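Long-range contacts in aminopeptidase N family protein (Idiomarina loihiensis L2TR, PDB 4FGM), which binds a zinc ion and probably acts as a metallo-aminopeptidase of the M61 family: residues T119-L125 / C154-Y160; E326-L330 / G583-P587; S508-L514 / L559-Q564. All coordinates share one frame; numbering follows the deposited sequence.

Contact 1 (T119-L125 / C154-Y160); sequences TDLPCEL and CFRADNY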
# COMPACT_ATOMS: atom_id res chain seq x y z
N THR A 119 -25.61 8.36 -10.80
CA THR A 119 -24.45 8.13 -9.96
C THR A 119 -24.07 9.30 -9.03
O THR A 119 -23.33 9.10 -8.06
CB THR A 119 -23.26 7.72 -10.87
OG1 THR A 119 -22.77 6.44 -10.45
CG2 THR A 119 -22.17 8.78 -10.87
N ASP A 120 -24.57 10.50 -9.31
CA ASP A 120 -24.26 11.66 -8.46
C ASP A 120 -25.28 11.83 -7.34
O ASP A 120 -25.13 12.70 -6.48
CB ASP A 120 -24.19 12.95 -9.29
CG ASP A 120 -22.97 13.00 -10.19
OD1 ASP A 120 -21.96 12.33 -9.88
OD2 ASP A 120 -23.01 13.72 -11.22
N LEU A 121 -26.31 11.00 -7.34
CA LEU A 121 -27.34 11.06 -6.32
C LEU A 121 -26.91 10.30 -5.07
O LEU A 121 -26.05 9.41 -5.12
CB LEU A 121 -28.64 10.47 -6.85
CG LEU A 121 -29.20 11.15 -8.11
CD1 LEU A 121 -30.44 10.40 -8.60
CD2 LEU A 121 -29.50 12.61 -7.81
N PRO A 122 -27.51 10.64 -3.91
CA PRO A 122 -27.20 9.99 -2.64
C PRO A 122 -27.45 8.49 -2.68
O PRO A 122 -28.34 8.01 -3.39
CB PRO A 122 -28.13 10.70 -1.66
CG PRO A 122 -28.24 12.07 -2.24
CD PRO A 122 -28.42 11.78 -3.71
N CYS A 123 -26.65 7.76 -1.91
CA CYS A 123 -26.77 6.31 -1.82
C CYS A 123 -27.01 5.89 -0.39
O CYS A 123 -26.26 6.25 0.51
CB CYS A 123 -25.51 5.63 -2.34
SG CYS A 123 -25.23 5.82 -4.12
N GLU A 124 -28.08 5.14 -0.17
CA GLU A 124 -28.39 4.66 1.16
C GLU A 124 -28.02 3.19 1.19
O GLU A 124 -28.20 2.47 0.21
CB GLU A 124 -29.87 4.85 1.47
CG GLU A 124 -30.15 6.12 2.24
CD GLU A 124 -31.64 6.40 2.43
OE1 GLU A 124 -32.42 5.44 2.60
OE2 GLU A 124 -32.01 7.59 2.42
N LEU A 125 -27.48 2.75 2.32
CA LEU A 125 -27.07 1.36 2.46
C LEU A 125 -27.63 0.79 3.74
O LEU A 125 -27.39 1.31 4.83
CB LEU A 125 -25.53 1.26 2.44
CG LEU A 125 -24.88 -0.13 2.37
CD1 LEU A 125 -23.44 -0.00 1.90
CD2 LEU A 125 -24.92 -0.78 3.74
N CYS A 154 -28.75 1.59 9.04
CA CYS A 154 -28.77 2.28 7.75
C CYS A 154 -27.71 3.36 7.67
O CYS A 154 -27.46 4.09 8.63
CB CYS A 154 -30.15 2.90 7.53
SG CYS A 154 -31.47 1.68 7.37
N PHE A 155 -27.08 3.47 6.50
CA PHE A 155 -26.03 4.44 6.29
C PHE A 155 -26.32 5.24 5.03
O PHE A 155 -27.02 4.77 4.14
CB PHE A 155 -24.67 3.73 6.17
CG PHE A 155 -24.34 2.83 7.34
CD1 PHE A 155 -24.87 1.55 7.42
CD2 PHE A 155 -23.52 3.29 8.37
CE1 PHE A 155 -24.60 0.73 8.52
CE2 PHE A 155 -23.24 2.48 9.47
CZ PHE A 155 -23.78 1.20 9.54
N ARG A 156 -25.77 6.45 4.96
CA ARG A 156 -25.97 7.31 3.80
C ARG A 156 -24.68 7.93 3.28
O ARG A 156 -23.84 8.41 4.05
CB ARG A 156 -26.95 8.44 4.16
CG ARG A 156 -27.25 9.40 3.02
CD ARG A 156 -28.22 10.49 3.44
NE ARG A 156 -28.44 11.48 2.39
CZ ARG A 156 -27.51 12.32 1.93
NH1 ARG A 156 -26.28 12.30 2.44
NH2 ARG A 156 -27.80 13.18 0.97
N ALA A 157 -24.52 7.92 1.96
CA ALA A 157 -23.35 8.51 1.31
C ALA A 157 -23.88 9.58 0.36
O ALA A 157 -24.95 9.42 -0.23
CB ALA A 157 -22.57 7.45 0.54
N ASP A 158 -23.15 10.67 0.19
CA ASP A 158 -23.61 11.74 -0.69
C ASP A 158 -23.76 11.33 -2.15
O ASP A 158 -24.55 11.91 -2.88
CB ASP A 158 -22.69 12.95 -0.58
CG ASP A 158 -22.72 13.59 0.80
OD1 ASP A 158 -23.72 13.40 1.52
OD2 ASP A 158 -21.75 14.28 1.17
N ASN A 159 -23.01 10.32 -2.57
CA ASN A 159 -23.06 9.85 -3.96
C ASN A 159 -22.31 8.52 -4.12
O ASN A 159 -21.64 8.06 -3.19
CB ASN A 159 -22.45 10.90 -4.88
CG ASN A 159 -21.10 11.37 -4.39
OD1 ASN A 159 -20.20 10.57 -4.14
ND2 ASN A 159 -20.94 12.69 -4.24
N TYR A 160 -22.42 7.92 -5.30
CA TYR A 160 -21.77 6.64 -5.53
C TYR A 160 -20.27 6.67 -5.21
O TYR A 160 -19.74 5.73 -4.61
CB TYR A 160 -21.95 6.19 -6.98
CG TYR A 160 -21.48 4.78 -7.22
CD1 TYR A 160 -22.20 3.69 -6.70
CD2 TYR A 160 -20.31 4.52 -7.91
CE1 TYR A 160 -21.75 2.38 -6.88
CE2 TYR A 160 -19.85 3.21 -8.09
CZ TYR A 160 -20.57 2.15 -7.57
OH TYR A 160 -20.12 0.86 -7.71
O HOH W 1 -23.15 14.50 -5.80
O HOH W 2 -30.86 10.12 1.43
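Cys154 brings its CA-H to Leu125 O, where strand 153-157 runs antiparallel to strand 123-127 in the beta-rich M61 N-terminal domain; the two short strand axes lie 159° apart. Phe155 and Leu125 then form a hydrogen-bonded pair, with Phe155 N to Leu125 O at 2.7 Å and Leu125 N to Phe155 O at 2.8 Å. Both apolar side chains leave on the buried face, and Phe168 meets the Phe155 ring edge-to-face.

Arg156 turns to the other face beside Glu124. Its chain, fully extended from CG to NE, runs alongside Pro122 and lays one guanidinium face over Pro122 CB, with Arg156 NH2 3.4 Å from Pro122 CG. Arg156 NH1 reaches Asp158 OD1 within the guanidinium plane (2.9 Å), while a water links NE to Glu124 OE2. Two partners thus fix the rotation of the group.

Ala157 pairs with Cys123 through two backbone bonds; its small methyl fits under helix 160-163. Beyond it the ladder ends: Pro122 N lies near Asp158 O but has no hydrogen to donate. Asn159 sends its CA-H almost straight at Leu121 O (3.2 Å) and serves as N-cap of the helix. Its CG stands between backbone N and carbonyl carbon (chi1 50°), which brings OD1 to Ala162 N, while ND2 holds a water shared with Asp120 O. Past the ladder, Tyr160 N donates to Thr119 O at 3.1 Å and ties the helix start to the other segment. Tyr160 OH bonds Cys112 O, but buried Thr119 OG1, 3.6 Å from Tyr160 CB, has no polar partner in the model.

Contact 2 (E326-L330 / G583-P587); sequences EKRYL and GWLTP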
# COMPACT_ATOMS: atom_id res chain seq x y z
N GLU A 326 16.38 7.86 16.20
CA GLU A 326 17.04 8.07 14.92
C GLU A 326 17.78 6.83 14.40
O GLU A 326 18.03 6.71 13.21
CB GLU A 326 18.02 9.26 15.01
CG GLU A 326 19.50 8.90 15.12
CD GLU A 326 19.89 8.42 16.49
OE1 GLU A 326 19.02 8.36 17.39
OE2 GLU A 326 21.08 8.09 16.68
N LYS A 327 18.12 5.91 15.30
CA LYS A 327 18.82 4.69 14.89
C LYS A 327 17.85 3.83 14.07
O LYS A 327 18.17 3.39 12.97
CB LYS A 327 19.32 3.92 16.11
CG LYS A 327 20.46 4.60 16.88
CD LYS A 327 21.77 4.60 16.10
CE LYS A 327 22.91 5.23 16.90
NZ LYS A 327 23.31 6.59 16.39
N ARG A 328 16.66 3.59 14.62
CA ARG A 328 15.65 2.81 13.92
C ARG A 328 15.26 3.48 12.62
O ARG A 328 15.13 2.82 11.58
CB ARG A 328 14.40 2.65 14.79
CG ARG A 328 14.50 1.54 15.79
CD ARG A 328 13.22 1.37 16.58
NE ARG A 328 13.19 0.07 17.24
CZ ARG A 328 13.11 -1.09 16.59
NH1 ARG A 328 13.03 -1.10 15.26
NH2 ARG A 328 13.10 -2.23 17.26
N TYR A 329 15.08 4.79 12.68
CA TYR A 329 14.70 5.53 11.48
C TYR A 329 15.73 5.40 10.36
O TYR A 329 15.37 5.13 9.21
CB TYR A 329 14.47 7.01 11.78
CG TYR A 329 14.20 7.77 10.51
CD1 TYR A 329 13.03 7.55 9.78
CD2 TYR A 329 15.19 8.57 9.94
CE1 TYR A 329 12.84 8.10 8.53
CE2 TYR A 329 15.02 9.13 8.68
CZ TYR A 329 13.84 8.88 7.98
OH TYR A 329 13.70 9.38 6.70
N LEU A 330 17.00 5.61 10.69
CA LEU A 330 18.06 5.54 9.69
C LEU A 330 18.24 4.14 9.10
O LEU A 330 18.72 4.00 7.98
CB LEU A 330 19.39 6.07 10.25
CG LEU A 330 19.50 7.60 10.36
CD1 LEU A 330 20.87 7.96 10.93
CD2 LEU A 330 19.32 8.25 8.99
N GLY A 583 17.83 19.55 13.79
CA GLY A 583 16.43 19.21 14.00
C GLY A 583 15.78 18.27 13.01
O GLY A 583 14.62 17.90 13.18
N TRP A 584 16.49 17.88 11.95
CA TRP A 584 15.90 16.95 11.00
C TRP A 584 15.70 15.63 11.74
O TRP A 584 14.70 14.93 11.53
CB TRP A 584 16.80 16.73 9.80
CG TRP A 584 16.31 15.63 8.91
CD1 TRP A 584 15.06 15.51 8.38
CD2 TRP A 584 17.06 14.50 8.45
NE1 TRP A 584 14.99 14.37 7.61
CE2 TRP A 584 16.20 13.73 7.64
CE3 TRP A 584 18.38 14.06 8.65
CZ2 TRP A 584 16.61 12.55 7.01
CZ3 TRP A 584 18.79 12.89 8.03
CH2 TRP A 584 17.90 12.15 7.22
N LEU A 585 16.65 15.30 12.60
CA LEU A 585 16.58 14.09 13.41
C LEU A 585 16.95 14.47 14.84
O LEU A 585 17.66 15.45 15.07
CB LEU A 585 17.55 13.02 12.89
CG LEU A 585 17.35 12.45 11.48
CD1 LEU A 585 18.39 11.37 11.22
CD2 LEU A 585 15.95 11.89 11.36
N THR A 586 16.47 13.68 15.79
CA THR A 586 16.74 13.91 17.20
C THR A 586 17.61 12.77 17.72
O THR A 586 17.17 11.63 17.79
CB THR A 586 15.44 13.96 18.01
OG1 THR A 586 14.65 15.07 17.57
CG2 THR A 586 15.74 14.10 19.49
N PRO A 587 18.86 13.07 18.10
CA PRO A 587 19.80 12.07 18.63
C PRO A 587 19.47 11.58 20.03
O PRO A 587 18.63 12.25 20.68
CB PRO A 587 21.13 12.81 18.57
CG PRO A 587 20.72 14.21 18.91
CD PRO A 587 19.49 14.40 18.05
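Glu326 OE2 receives Lys327 NZ in a 2.7 Å salt bridge, met nearly along the carboxylate C-O axis, at the start of helix 326-342. The acid's chain bends at chi2 (-76°), folding the carboxylate back to this neighbour, and Glu326 CB lies 3.8 Å from Thr586 O. OE1 comes near Pro587 CA, the last modelled residue. Beyond the carboxylate the contact is apolar. Leu585 lies against the side chains of both Tyr329 and Leu330, one methyl on each: Leu585 CD2 lies 3.7 Å from Tyr329 CD2, and Leu585 CD1 is 3.9 Å from Leu330 CD2. A branched aliphatic chain suits this place because each methyl finds its own partner one residue apart on the helix.

The whole is the packing of the irregular C-terminal tail against the helical part of the peptidase, where Tyr312, Tyr316 and His319 of helix 308-320 also hold the tail by hydrogen bonds. Trp584 crosses Tyr329 at about a right angle, Trp584 CZ2 to Tyr329 CE2 at 4.1 Å. One face of its indole carries Leu585 CG, 3.4 Å above the plane and offset toward the rim. Its NE1 bonds Tyr312 OH, which helps set how the indole is turned.

Contact 3 (S508-L514 / L559-Q564); sequences SAYHAGL and LELTWQ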
# COMPACT_ATOMS: atom_id res chain seq x y z
N SER A 508 26.58 -13.12 -10.85
CA SER A 508 26.95 -14.54 -10.78
C SER A 508 25.93 -15.58 -11.26
O SER A 508 26.22 -16.35 -12.17
CB SER A 508 27.40 -14.89 -9.36
OG SER A 508 28.52 -14.08 -8.99
N ALA A 509 24.76 -15.62 -10.64
CA ALA A 509 23.73 -16.57 -11.02
C ALA A 509 23.40 -16.42 -12.50
O ALA A 509 23.24 -17.39 -13.24
CB ALA A 509 22.48 -16.33 -10.19
N TYR A 510 23.30 -15.17 -12.93
CA TYR A 510 22.98 -14.86 -14.30
C TYR A 510 23.93 -15.50 -15.31
O TYR A 510 23.49 -16.07 -16.32
CB TYR A 510 22.98 -13.34 -14.46
CG TYR A 510 22.94 -12.88 -15.88
CD1 TYR A 510 24.12 -12.64 -16.59
CD2 TYR A 510 21.73 -12.67 -16.53
CE1 TYR A 510 24.08 -12.20 -17.90
CE2 TYR A 510 21.68 -12.24 -17.84
CZ TYR A 510 22.86 -12.00 -18.53
OH TYR A 510 22.83 -11.53 -19.82
N HIS A 511 25.22 -15.41 -15.05
CA HIS A 511 26.20 -15.98 -15.98
C HIS A 511 26.24 -17.48 -15.99
O HIS A 511 26.64 -18.09 -16.99
CB HIS A 511 27.58 -15.42 -15.66
CG HIS A 511 27.76 -14.02 -16.12
ND1 HIS A 511 27.89 -13.69 -17.45
CD2 HIS A 511 27.75 -12.85 -15.44
CE1 HIS A 511 27.94 -12.38 -17.57
NE2 HIS A 511 27.86 -11.84 -16.37
N ALA A 512 25.82 -18.09 -14.89
CA ALA A 512 25.81 -19.54 -14.78
C ALA A 512 24.60 -20.11 -15.50
O ALA A 512 24.57 -21.29 -15.84
CB ALA A 512 25.81 -19.93 -13.31
N GLY A 513 23.59 -19.27 -15.73
CA GLY A 513 22.40 -19.73 -16.41
C GLY A 513 21.27 -20.14 -15.48
O GLY A 513 20.43 -20.94 -15.86
N LEU A 514 21.25 -19.61 -14.26
CA LEU A 514 20.18 -19.92 -13.31
C LEU A 514 19.05 -18.93 -13.55
O LEU A 514 19.29 -17.80 -13.99
CB LEU A 514 20.68 -19.77 -11.87
CG LEU A 514 21.60 -20.86 -11.33
CD1 LEU A 514 22.30 -20.36 -10.08
CD2 LEU A 514 20.78 -22.12 -11.05
N LEU A 559 25.37 -26.81 -13.85
CA LEU A 559 25.92 -25.54 -14.27
C LEU A 559 27.26 -25.19 -13.63
O LEU A 559 27.62 -25.70 -12.56
CB LEU A 559 24.93 -24.42 -13.95
CG LEU A 559 23.49 -24.62 -14.44
CD1 LEU A 559 22.57 -23.55 -13.87
CD2 LEU A 559 23.47 -24.58 -15.95
N GLU A 560 28.01 -24.32 -14.30
CA GLU A 560 29.28 -23.85 -13.78
C GLU A 560 29.09 -22.39 -13.39
O GLU A 560 28.56 -21.58 -14.16
CB GLU A 560 30.39 -23.97 -14.84
CG GLU A 560 31.63 -23.15 -14.50
CD GLU A 560 32.81 -23.42 -15.43
OE1 GLU A 560 33.38 -24.53 -15.37
OE2 GLU A 560 33.17 -22.51 -16.21
N LEU A 561 29.49 -22.05 -12.17
CA LEU A 561 29.35 -20.67 -11.71
C LEU A 561 30.66 -20.10 -11.16
O LEU A 561 31.39 -20.76 -10.40
CB LEU A 561 28.25 -20.60 -10.64
CG LEU A 561 27.95 -19.26 -9.97
CD1 LEU A 561 26.55 -19.29 -9.39
CD2 LEU A 561 28.99 -18.96 -8.88
N THR A 562 30.97 -18.88 -11.56
CA THR A 562 32.18 -18.22 -11.08
C THR A 562 31.74 -17.02 -10.26
O THR A 562 31.09 -16.11 -10.78
CB THR A 562 33.07 -17.75 -12.24
OG1 THR A 562 33.43 -18.88 -13.05
CG2 THR A 562 34.35 -17.12 -11.69
N TRP A 563 32.10 -17.02 -8.98
CA TRP A 563 31.72 -15.95 -8.08
C TRP A 563 32.32 -14.62 -8.49
O TRP A 563 33.54 -14.50 -8.59
CB TRP A 563 32.16 -16.27 -6.65
CG TRP A 563 31.59 -17.55 -6.13
CD1 TRP A 563 32.25 -18.73 -5.98
CD2 TRP A 563 30.24 -17.77 -5.71
NE1 TRP A 563 31.39 -19.69 -5.48
CE2 TRP A 563 30.15 -19.12 -5.31
CE3 TRP A 563 29.10 -16.97 -5.64
CZ2 TRP A 563 28.96 -19.69 -4.84
CZ3 TRP A 563 27.91 -17.52 -5.17
CH2 TRP A 563 27.85 -18.87 -4.77
N GLN A 564 31.46 -13.64 -8.72
CA GLN A 564 31.92 -12.31 -9.11
C GLN A 564 32.23 -11.50 -7.86
O GLN A 564 32.02 -11.96 -6.74
CB GLN A 564 30.85 -11.56 -9.90
CG GLN A 564 30.57 -12.04 -11.30
CD GLN A 564 29.48 -11.22 -11.97
OE1 GLN A 564 28.85 -10.36 -11.35
NE2 GLN A 564 29.24 -11.49 -13.25
O HOH W 3 28.99 -17.24 -13.09
O HOH W 4 26.78 -22.48 -16.75
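Ser508 OG accepts the backbone N-H of Gln564 at 3.0 Å, a nearly straight bond (164°) that fastens the first turn of helix 508-512 to the residues just past strand 555-562. A serine suits this place: with OG anti to the carbonyl carbon (chi1 -59°), its short arm reaches the Gln564 N-H while its backbone stays helical. The aliphatic part of Gln564 passes along the hydroxyl, Gln564 CB 3.6 Å from Ser508 OG, and its NE2 continues to Asp506 O. Ser508 O, in turn, holds a water that takes the N-H of Thr562.

Ala509 faces away from the strand, and only its CA comes near Leu561 CD1. The side chains of His511 and Gln564 cross at about a right angle, with Tyr510 CD1 over the centre of the imidazole. Ala512 packs closely: its CB sits 3.3 Å from Glu560 O and 3.7 Å from Leu561 CB, a closeness that suits a lone methyl. Ala512 O receives a 2.7 Å bond from a second water, which accepts the N-H of Glu560. Water thus meets the N-H groups of Glu560 and Thr562 on the edge of the strand turned away from strand 545-552. Gly513 takes positive phi and ends the helix in a Schellman motif. Leu514 then turns its CD2 to Leu559 CD1 at 3.6 Å.

This helix belongs to a part of the chain that is probably a PDZ-like domain, a six-strand antiparallel sheet with short helices. The helix follows strand 497-503, whose Val503 touches Ala509 and Tyr510. Segment 559-562 runs at 145° to helix 508-512, and strand 555-562 pairs on its other edge with strand 545-552, where Ile548 meets Leu561 and Ala550 meets Leu514.

How the contacts relate
The three contacts belong to separate parts of one chain, and none touches another. Contact 1 closes first along the sequence, in the N-terminal domain, and lies across the chain's centre from the other two: its centre is 45 Å from that of contact 2 and 59 Å from that of contact 3. Contact 3 is nested inside the loop that contact 2 closes, so the PDZ-like part is an excursion from which the tail returns to the peptidase helices; their nearest atoms are about 25 Å apart. Contact 2 alone approaches the zinc site of His273, His277 and Glu307, where maleic acid is bound: the Tyr329 side chain lies about 12 Å from that of His273.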